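Local coordinates for CalS13 (Micromonospora echinospora, PDB 4ZAS), which is a sugar aminotransferase that probably uses pyridoxal phosphate to transfer an amino group to a dTDP-linked keto sugar, at residues A65-R70 / P74-V79; A84-A89 / V191-Q196; L90-R95 / Y240-L245. All coordinates share one frame; numbering follows the deposited sequence.

Contact 1 of 3, residues A65-R70 / P74-V79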
loop_
_atom_site.group_PDB
_atom_site.type_symbol
_atom_site.label_atom_id
_atom_site.label_comp_id
_atom_site.label_asym_id
_atom_site.label_seq_id
_atom_site.Cartn_x
_atom_site.Cartn_y
_atom_site.Cartn_z
ATOM N N ALA A 65 -2.160 -17.687 10.050
ATOM C CA ALA A 65 -2.735 -18.796 10.804
ATOM C C ALA A 65 -2.687 -18.539 12.308
ATOM O O ALA A 65 -3.663 -18.786 13.014
ATOM C CB ALA A 65 -2.015 -20.098 10.472
ATOM N N ALA A 66 -1.556 -18.021 12.784
ATOM C CA ALA A 66 -1.353 -17.765 14.213
ATOM C C ALA A 66 -2.312 -16.704 14.709
ATOM O O ALA A 66 -2.884 -16.835 15.793
ATOM C CB ALA A 66 0.063 -17.349 14.485
ATOM N N VAL A 67 -2.470 -15.642 13.925
ATOM C CA VAL A 67 -3.447 -14.618 14.252
ATOM C C VAL A 67 -4.842 -15.248 14.307
ATOM O O VAL A 67 -5.614 -15.011 15.245
ATOM C CB VAL A 67 -3.410 -13.459 13.248
ATOM C CG1 VAL A 67 -4.600 -12.575 13.469
ATOM C CG2 VAL A 67 -2.137 -12.642 13.416
ATOM N N GLY A 68 -5.154 -16.054 13.291
ATOM C CA GLY A 68 -6.449 -16.694 13.189
ATOM C C GLY A 68 -6.721 -17.577 14.388
ATOM O O GLY A 68 -7.842 -17.633 14.907
ATOM N N SER A 69 -5.670 -18.235 14.854
ATOM C CA SER A 69 -5.785 -19.181 15.945
ATOM C C SER A 69 -6.117 -18.447 17.243
ATOM O O SER A 69 -6.881 -18.946 18.063
ATOM C CB SER A 69 -4.482 -19.969 16.092
ATOM O OG SER A 69 -4.631 -21.055 16.984
ATOM N N ARG A 70 -5.580 -17.239 17.392
ATOM C CA ARG A 70 -5.823 -16.423 18.576
ATOM C C ARG A 70 -7.197 -15.809 18.571
ATOM O O ARG A 70 -7.927 -15.865 19.556
ATOM C CB ARG A 70 -4.793 -15.309 18.666
ATOM C CG ARG A 70 -3.410 -15.809 18.961
ATOM C CD ARG A 70 -2.644 -14.713 19.632
ATOM N NE ARG A 70 -1.360 -15.164 20.132
ATOM C CZ ARG A 70 -0.787 -14.604 21.181
ATOM N NH1 ARG A 70 -1.418 -13.603 21.786
ATOM N NH2 ARG A 70 0.386 -15.040 21.628
ATOM N N PRO A 74 -10.325 -18.348 11.419
ATOM C CA PRO A 74 -9.217 -18.640 10.502
ATOM C C PRO A 74 -9.152 -17.746 9.245
ATOM O O PRO A 74 -8.109 -17.731 8.570
ATOM C CB PRO A 74 -9.474 -20.105 10.122
ATOM C CG PRO A 74 -10.954 -20.274 10.261
ATOM C CD PRO A 74 -11.339 -19.414 11.426
ATOM N N ARG A 75 -10.227 -17.016 8.942
ATOM C CA ARG A 75 -10.286 -16.228 7.706
ATOM C C ARG A 75 -9.525 -14.919 7.799
ATOM O O ARG A 75 -10.108 -13.833 7.724
ATOM C CB ARG A 75 -11.745 -15.953 7.334
ATOM C CG ARG A 75 -12.541 -17.219 7.082
ATOM C CD ARG A 75 -13.973 -16.976 7.410
ATOM N NE ARG A 75 -14.716 -18.222 7.459
ATOM C CZ ARG A 75 -15.372 -18.592 8.547
ATOM N NH1 ARG A 75 -15.304 -17.807 9.619
ATOM N NH2 ARG A 75 -16.044 -19.735 8.592
ATOM N N VAL A 76 -8.212 -15.025 7.917
ATOM C CA VAL A 76 -7.365 -13.860 8.087
ATOM C C VAL A 76 -6.587 -13.572 6.807
ATOM O O VAL A 76 -5.890 -14.439 6.275
ATOM C CB VAL A 76 -6.400 -14.057 9.268
ATOM C CG1 VAL A 76 -5.493 -12.823 9.429
ATOM C CG2 VAL A 76 -7.180 -14.308 10.543
ATOM N N VAL A 77 -6.730 -12.359 6.302
ATOM C CA VAL A 77 -5.995 -11.931 5.133
ATOM C C VAL A 77 -5.053 -10.797 5.507
ATOM O O VAL A 77 -5.506 -9.674 5.725
ATOM C CB VAL A 77 -6.961 -11.497 4.008
ATOM C CG1 VAL A 77 -6.187 -10.999 2.788
ATOM C CG2 VAL A 77 -7.884 -12.645 3.637
ATOM N N SER A 78 -3.751 -11.064 5.572
ATOM C CA SER A 78 -2.787 -10.003 5.889
ATOM C C SER A 78 -2.720 -8.969 4.742
ATOM O O SER A 78 -3.038 -9.282 3.574
ATOM C CB SER A 78 -1.396 -10.594 6.165
ATOM O OG SER A 78 -0.854 -11.241 5.006
ATOM N N VAL A 79 -2.377 -7.724 5.089
ATOM C CA VAL A 79 -2.246 -6.634 4.111
ATOM C C VAL A 79 -1.093 -5.734 4.555
ATOM O O VAL A 79 -0.612 -5.871 5.671
ATOM C CB VAL A 79 -3.548 -5.821 3.955
ATOM C CG1 VAL A 79 -4.590 -6.537 3.065
ATOM C CG2 VAL A 79 -4.113 -5.456 5.336
#

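Contact 2 of 3, residues A84-A89 / V191-Q196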
loop_
_atom_site.group_PDB
_atom_site.type_symbol
_atom_site.label_atom_id
_atom_site.label_comp_id
_atom_site.label_asym_id
_atom_site.label_seq_id
_atom_site.Cartn_x
_atom_site.Cartn_y
_atom_site.Cartn_z
ATOM N N ALA A 84 -5.057 0.025 4.058
ATOM C CA ALA A 84 -5.248 -0.833 2.892
ATOM C C ALA A 84 -6.276 -1.921 3.219
ATOM O O ALA A 84 -7.057 -2.295 2.349
ATOM C CB ALA A 84 -3.933 -1.439 2.430
ATOM N N GLY A 85 -6.284 -2.424 4.459
ATOM C CA GLY A 85 -7.308 -3.368 4.871
ATOM C C GLY A 85 -8.700 -2.754 4.690
ATOM O O GLY A 85 -9.625 -3.396 4.179
ATOM N N LEU A 86 -8.843 -1.487 5.076
ATOM C CA LEU A 86 -10.122 -0.804 4.934
ATOM C C LEU A 86 -10.433 -0.551 3.469
ATOM O O LEU A 86 -11.583 -0.702 3.041
ATOM C CB LEU A 86 -10.146 0.518 5.718
ATOM C CG LEU A 86 -10.225 0.353 7.239
ATOM C CD1 LEU A 86 -9.673 1.572 7.957
ATOM C CD2 LEU A 86 -11.642 0.070 7.686
ATOM N N HIS A 87 -9.422 -0.135 2.711
ATOM C CA HIS A 87 -9.595 0.120 1.276
ATOM C C HIS A 87 -10.149 -1.143 0.598
ATOM O O HIS A 87 -11.168 -1.093 -0.086
ATOM C CB HIS A 87 -8.262 0.577 0.671
ATOM C CG HIS A 87 -8.367 1.202 -0.691
ATOM N ND1 HIS A 87 -9.080 0.640 -1.728
ATOM C CD2 HIS A 87 -7.823 2.341 -1.185
ATOM C CE1 HIS A 87 -8.974 1.406 -2.799
ATOM N NE2 HIS A 87 -8.214 2.442 -2.497
ATOM N N LEU A 88 -9.501 -2.272 0.859
ATOM C CA LEU A 88 -9.896 -3.575 0.354
ATOM C C LEU A 88 -11.309 -4.010 0.832
ATOM O O LEU A 88 -12.132 -4.499 0.043
ATOM C CB LEU A 88 -8.859 -4.611 0.789
ATOM C CG LEU A 88 -8.976 -6.045 0.260
ATOM C CD1 LEU A 88 -8.829 -6.063 -1.229
ATOM C CD2 LEU A 88 -7.964 -6.995 0.933
ATOM N N ALA A 89 -11.593 -3.835 2.119
ATOM C CA ALA A 89 -12.883 -4.259 2.639
ATOM C C ALA A 89 -14.024 -3.464 2.013
ATOM O O ALA A 89 -15.021 -4.028 1.577
ATOM C CB ALA A 89 -12.903 -4.125 4.147
ATOM N N VAL A 191 -18.479 -2.979 8.542
ATOM C CA VAL A 191 -17.019 -3.038 8.706
ATOM C C VAL A 191 -16.586 -2.478 10.058
ATOM O O VAL A 191 -16.865 -1.305 10.353
ATOM C CB VAL A 191 -16.295 -2.226 7.597
ATOM C CG1 VAL A 191 -14.798 -2.325 7.796
ATOM C CG2 VAL A 191 -16.679 -2.717 6.231
ATOM N N GLU A 192 -15.892 -3.285 10.860
ATOM C CA GLU A 192 -15.305 -2.824 12.133
ATOM C C GLU A 192 -13.840 -2.419 12.011
ATOM O O GLU A 192 -12.995 -3.265 11.738
ATOM C CB GLU A 192 -15.392 -3.916 13.201
ATOM C CG GLU A 192 -16.794 -4.351 13.588
ATOM C CD GLU A 192 -16.779 -5.495 14.589
ATOM O OE1 GLU A 192 -15.900 -5.512 15.464
ATOM O OE2 GLU A 192 -17.634 -6.397 14.488
ATOM N N ASP A 193 -13.521 -1.153 12.259
ATOM C CA ASP A 193 -12.112 -0.743 12.332
ATOM C C ASP A 193 -11.502 -1.119 13.698
ATOM O O ASP A 193 -11.729 -0.450 14.701
ATOM C CB ASP A 193 -11.988 0.758 12.075
ATOM C CG ASP A 193 -10.545 1.241 12.044
ATOM O OD1 ASP A 193 -9.646 0.517 12.534
ATOM O OD2 ASP A 193 -10.310 2.367 11.541
ATOM N N CYS A 194 -10.730 -2.199 13.723
ATOM C CA CYS A 194 -10.134 -2.707 14.956
ATOM C C CYS A 194 -8.654 -2.342 15.064
ATOM O O CYS A 194 -7.890 -3.042 15.721
ATOM C CB CYS A 194 -10.291 -4.231 15.043
ATOM S SG CYS A 194 -11.953 -4.816 14.807
ATOM N N ALA A 195 -8.252 -1.255 14.411
ATOM C CA ALA A 195 -6.840 -0.886 14.309
ATOM C C ALA A 195 -6.136 -0.766 15.664
ATOM O O ALA A 195 -4.974 -1.157 15.799
ATOM C CB ALA A 195 -6.701 0.411 13.549
ATOM N N GLN A 196 -6.830 -0.235 16.666
ATOM C CA GLN A 196 -6.214 -0.049 17.971
ATOM C C GLN A 196 -6.668 -1.115 18.944
ATOM O O GLN A 196 -6.437 -1.004 20.145
ATOM C CB GLN A 196 -6.539 1.330 18.524
ATOM C CG GLN A 196 -6.301 2.428 17.547
ATOM C CD GLN A 196 -6.829 3.753 18.025
ATOM O OE1 GLN A 196 -7.527 3.817 19.018
ATOM N NE2 GLN A 196 -6.451 4.832 17.346
#

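Contact 3 of 3, residues L90-R95 / Y240-L245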
loop_
_atom_site.group_PDB
_atom_site.type_symbol
_atom_site.label_atom_id
_atom_site.label_comp_id
_atom_site.label_asym_id
_atom_site.label_seq_id
_atom_site.Cartn_x
_atom_site.Cartn_y
_atom_site.Cartn_z
ATOM N N LEU A 90 -13.857 -2.154 1.928
ATOM C CA LEU A 90 -14.904 -1.306 1.387
ATOM C C LEU A 90 -15.173 -1.549 -0.103
ATOM O O LEU A 90 -16.283 -1.279 -0.598
ATOM C CB LEU A 90 -14.536 0.154 1.635
ATOM C CG LEU A 90 -14.702 0.468 3.121
ATOM C CD1 LEU A 90 -14.111 1.807 3.449
ATOM C CD2 LEU A 90 -16.179 0.424 3.500
ATOM N N SER A 91 -14.183 -2.107 -0.804
ATOM C CA SER A 91 -14.340 -2.417 -2.214
ATOM C C SER A 91 -15.452 -3.470 -2.427
ATOM O O SER A 91 -16.054 -3.531 -3.497
ATOM C CB SER A 91 -13.025 -2.917 -2.800
ATOM O OG SER A 91 -12.842 -4.293 -2.529
ATOM N N LEU A 92 -15.746 -4.253 -1.388
ATOM C CA LEU A 92 -16.857 -5.204 -1.402
ATOM C C LEU A 92 -18.179 -4.482 -1.556
ATOM O O LEU A 92 -19.121 -4.990 -2.186
ATOM C CB LEU A 92 -16.887 -6.008 -0.116
ATOM C CG LEU A 92 -15.696 -6.920 0.129
ATOM C CD1 LEU A 92 -15.779 -7.479 1.540
ATOM C CD2 LEU A 92 -15.679 -8.020 -0.892
ATOM N N ALA A 93 -18.250 -3.309 -0.936
ATOM C CA ALA A 93 -19.450 -2.490 -0.978
ATOM C C ALA A 93 -19.586 -1.825 -2.339
ATOM O O ALA A 93 -20.646 -1.859 -2.965
ATOM C CB ALA A 93 -19.410 -1.457 0.118
ATOM N N ALA A 94 -18.488 -1.234 -2.794
ATOM C CA ALA A 94 -18.440 -0.534 -4.070
ATOM C C ALA A 94 -18.571 -1.481 -5.266
ATOM O O ALA A 94 -19.263 -1.172 -6.231
ATOM C CB ALA A 94 -17.156 0.250 -4.164
ATOM N N ARG A 95 -17.878 -2.615 -5.200
ATOM C CA ARG A 95 -17.883 -3.630 -6.260
ATOM C C ARG A 95 -18.195 -4.992 -5.664
ATOM O O ARG A 95 -17.290 -5.712 -5.256
ATOM C CB ARG A 95 -16.537 -3.705 -7.002
ATOM C CG ARG A 95 -16.135 -2.478 -7.814
ATOM C CD ARG A 95 -14.595 -2.300 -7.895
ATOM N NE ARG A 95 -13.891 -3.498 -8.322
ATOM C CZ ARG A 95 -12.749 -3.918 -7.794
ATOM N NH1 ARG A 95 -12.161 -3.233 -6.822
ATOM N NH2 ARG A 95 -12.190 -5.024 -8.247
ATOM N N TYR A 240 -13.902 -14.165 2.355
ATOM C CA TYR A 240 -12.496 -14.500 2.518
ATOM C C TYR A 240 -11.826 -14.781 1.166
ATOM O O TYR A 240 -10.748 -14.263 0.887
ATOM C CB TYR A 240 -12.323 -15.712 3.427
ATOM C CG TYR A 240 -10.892 -16.192 3.489
ATOM C CD1 TYR A 240 -9.970 -15.567 4.321
ATOM C CD2 TYR A 240 -10.451 -17.255 2.699
ATOM C CE1 TYR A 240 -8.658 -15.999 4.385
ATOM C CE2 TYR A 240 -9.137 -17.688 2.756
ATOM C CZ TYR A 240 -8.245 -17.053 3.604
ATOM O OH TYR A 240 -6.940 -17.476 3.675
ATOM N N ASP A 241 -12.455 -15.613 0.341
ATOM C CA ASP A 241 -11.918 -15.909 -0.984
ATOM C C ASP A 241 -11.795 -14.619 -1.788
ATOM O O ASP A 241 -10.743 -14.337 -2.365
ATOM C CB ASP A 241 -12.794 -16.914 -1.732
ATOM C CG ASP A 241 -12.735 -18.313 -1.126
ATOM O OD1 ASP A 241 -11.774 -18.599 -0.382
ATOM O OD2 ASP A 241 -13.649 -19.129 -1.397
ATOM N N ARG A 242 -12.856 -13.817 -1.784
ATOM C CA ARG A 242 -12.885 -12.602 -2.586
ATOM C C ARG A 242 -11.808 -11.581 -2.219
ATOM O O ARG A 242 -11.229 -10.940 -3.092
ATOM C CB ARG A 242 -14.255 -11.934 -2.503
ATOM C CG ARG A 242 -14.394 -10.841 -3.547
ATOM C CD ARG A 242 -15.795 -10.284 -3.647
ATOM N NE ARG A 242 -16.835 -11.311 -3.616
ATOM C CZ ARG A 242 -17.348 -11.890 -4.696
ATOM N NH1 ARG A 242 -16.929 -11.548 -5.907
ATOM N NH2 ARG A 242 -18.293 -12.811 -4.559
ATOM N N LEU A 243 -11.545 -11.418 -0.930
ATOM C CA LEU A 243 -10.591 -10.413 -0.502
ATOM C C LEU A 243 -9.178 -10.868 -0.751
ATOM O O LEU A 243 -8.304 -10.051 -1.029
ATOM C CB LEU A 243 -10.793 -10.072 0.971
ATOM C CG LEU A 243 -11.314 -8.648 1.098
ATOM C CD1 LEU A 243 -12.529 -8.539 0.245
ATOM C CD2 LEU A 243 -11.636 -8.259 2.532
ATOM N N ARG A 244 -8.958 -12.174 -0.647
ATOM C CA ARG A 244 -7.643 -12.745 -0.890
ATOM C C ARG A 244 -7.308 -12.502 -2.371
ATOM O O ARG A 244 -6.175 -12.154 -2.728
ATOM C CB ARG A 244 -7.635 -14.236 -0.556
ATOM C CG ARG A 244 -6.327 -14.749 -0.003
ATOM C CD ARG A 244 -6.444 -16.177 0.530
ATOM N NE ARG A 244 -5.828 -17.130 -0.396
ATOM C CZ ARG A 244 -4.531 -17.441 -0.404
ATOM N NH1 ARG A 244 -3.703 -16.888 0.472
ATOM N NH2 ARG A 244 -4.057 -18.310 -1.286
ATOM N N LEU A 245 -8.338 -12.619 -3.209
ATOM C CA LEU A 245 -8.231 -12.363 -4.630
ATOM C C LEU A 245 -7.860 -10.924 -4.925
ATOM O O LEU A 245 -6.909 -10.670 -5.673
ATOM C CB LEU A 245 -9.556 -12.678 -5.332
ATOM C CG LEU A 245 -9.659 -13.875 -6.264
ATOM C CD1 LEU A 245 -11.030 -13.903 -6.888
ATOM C CD2 LEU A 245 -8.593 -13.759 -7.344
#

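Contact 1 of 3, residues A65-R70 / P74-V79
In both Val-67 and Val-76 the CG1 methyl stands anti to the backbone N (chi1 169° and 179°), and it is these two methyls that meet, CG1 of Val-67 lying 4.1 Å from CG1 of Val-76. The two isopropyl groups cross at about a right angle. The same torsion in Val-76 places CG2 beside its own backbone N, where it faces the helix. There it lies over the backbone of Gly-68, with Val-76 CG2 3.6 Å from Gly-68 CA and 3.8 Å from Gly-68 N. One beta-branched residue thus fills the angle between helix and strand with both its methyls, and such a residue also suits the extended backbone of the strand.

Glycine fits its place because the chain turns back so closely: Gly-68 CA and Pro-74 CA are 4.3 Å apart, a backbone-to-backbone approach that the bare CA permits. Pro-74 lies in the loop before the strand. Just beyond it, Val-76 N bonds to Pro-74 O at 2.8 Å, closing an inverse gamma turn centred on Arg-75, and after this turn the Val-76 side chain starts out toward the helix.

The contact joins the end of helix 58-71 to strand 76-79, with three residues between its segments. Phe-231 of the neighbouring antiparallel strand 230-233 touches both valines, while helix 275-305 packs against helix 58-71 through Leu-285 and Val-288, and Arg-70 makes a salt bridge to Asp-289.

Contact 2 of 3, residues A84-A89 / V191-Q196
Helix 84-89 and strand 191-193 run almost exactly antiparallel, at 173°, with their axes 10.1 Å apart, the spacing of a helix laid along a beta-sheet. Leu-86 reaches across by dividing its two methyls between two strand residues. Its CD2 meets CG1 of Val-191 at 4.0 Å, and its CD1 lies 3.7 Å from OD2 of Asp-193. One turn further along the helix, the small methyl of Ala-89 approaches the same valine branch more loosely, its CB standing 4.5 Å from Val-191 CG1. Leucine suits its place because its two branches can reach two strand residues at once, while the single methyl of alanine just approaches Val-191. Val-191, beta-branched as a central strand readily accepts, offers a single methyl to both.

Asp-193 crosses Leu-86 at about a right angle, and its two oxygens have different tasks. OD1 accepts the backbone N of Ala-195 at 2.9 Å, nearly along the C-O axis, with an N-H...O angle of 155°. This Asx turn turns the chain just after Asp-193. OD2 is hydrogen-bonded to the hydroxyl of Thr-119, beside the apolar methyl of Leu-86, which bounds the buried group on its helix side. The two bonds, one on each oxygen, together hold the rotation of the carboxylate.

The arrangement is that of the large domain of fold type I pyridoxal-phosphate enzymes. In that fold an aspartate of this strand faces the pyridine nitrogen of the cofactor, and here OD2 of Asp-193 lies near N1 of the pyridoxal ring carried by the modified lysine at position 222, whose O3 is hydrogen-bonded by Gln-196 NE2.

Contact 3 of 3, residues L90-R95 / Y240-L245
Leu-92 of helix 82-94 meets Leu-243 and Arg-242 of helix 237-247, in the helical layer that flanks the large sheet of the aminotransferase fold. Apolar contact dominates, and Leu-92 supplies all of it from its own side. The end of its side chain wraps round one methyl of Leu-243: Leu-243 CD1 lies 3.4 Å from Leu-92 CD2, 3.6 Å from its CG and 3.7 Å from its CD1. The two leucines cross at about a right angle, and CD1 of Leu-243 faces the branch point of Leu-92. Branched, flexible leucines suit such a spot, since in both the tip comes closer to the opposite helix than the first bond would suggest.

A second kind of contact is made by the aliphatic part of Arg-242. Its CD meets Leu-92 CD2 at 3.6 Å; the chain then bends at chi3 (-43°), which carries the guanidinium on to a salt bridge with Glu-266. Arginine serves both neighbours, its methylenes touching leucine and its charge finding a carboxylate.

Polar links are made at the end of helix 82-94 by Arg-246, which hydrogen-bonds to Ser-91 OG and Arg-95 O. The last helical turn closes where Arg-95 N donates to Ser-91 O at 2.7 Å.

Overall arrangement
Along the chain, contact 1 closes before the other two open, and strand 76-79 leads directly into helix 82-94. That helix is shared by contacts 2 and 3, whose segments alternate in sequence: its middle lies on strand 189-193 and its last turn on helix 237-247. The centres of contacts 1 and 2 are about 14 Å apart. Contact 3 is centred about 12 Å from contact 2 and about 17 Å from contact 1. Contacts 1 and 2 reach the same seven-stranded sheet, at an outermost strand and in its middle. Val-79 packs on Gly-85 and Leu-88, Tyr-240 on Arg-75 and Val-77, and Leu-243 on Leu-88, so the three are neighbours in one packed region, with contact 2 nearest the cofactor.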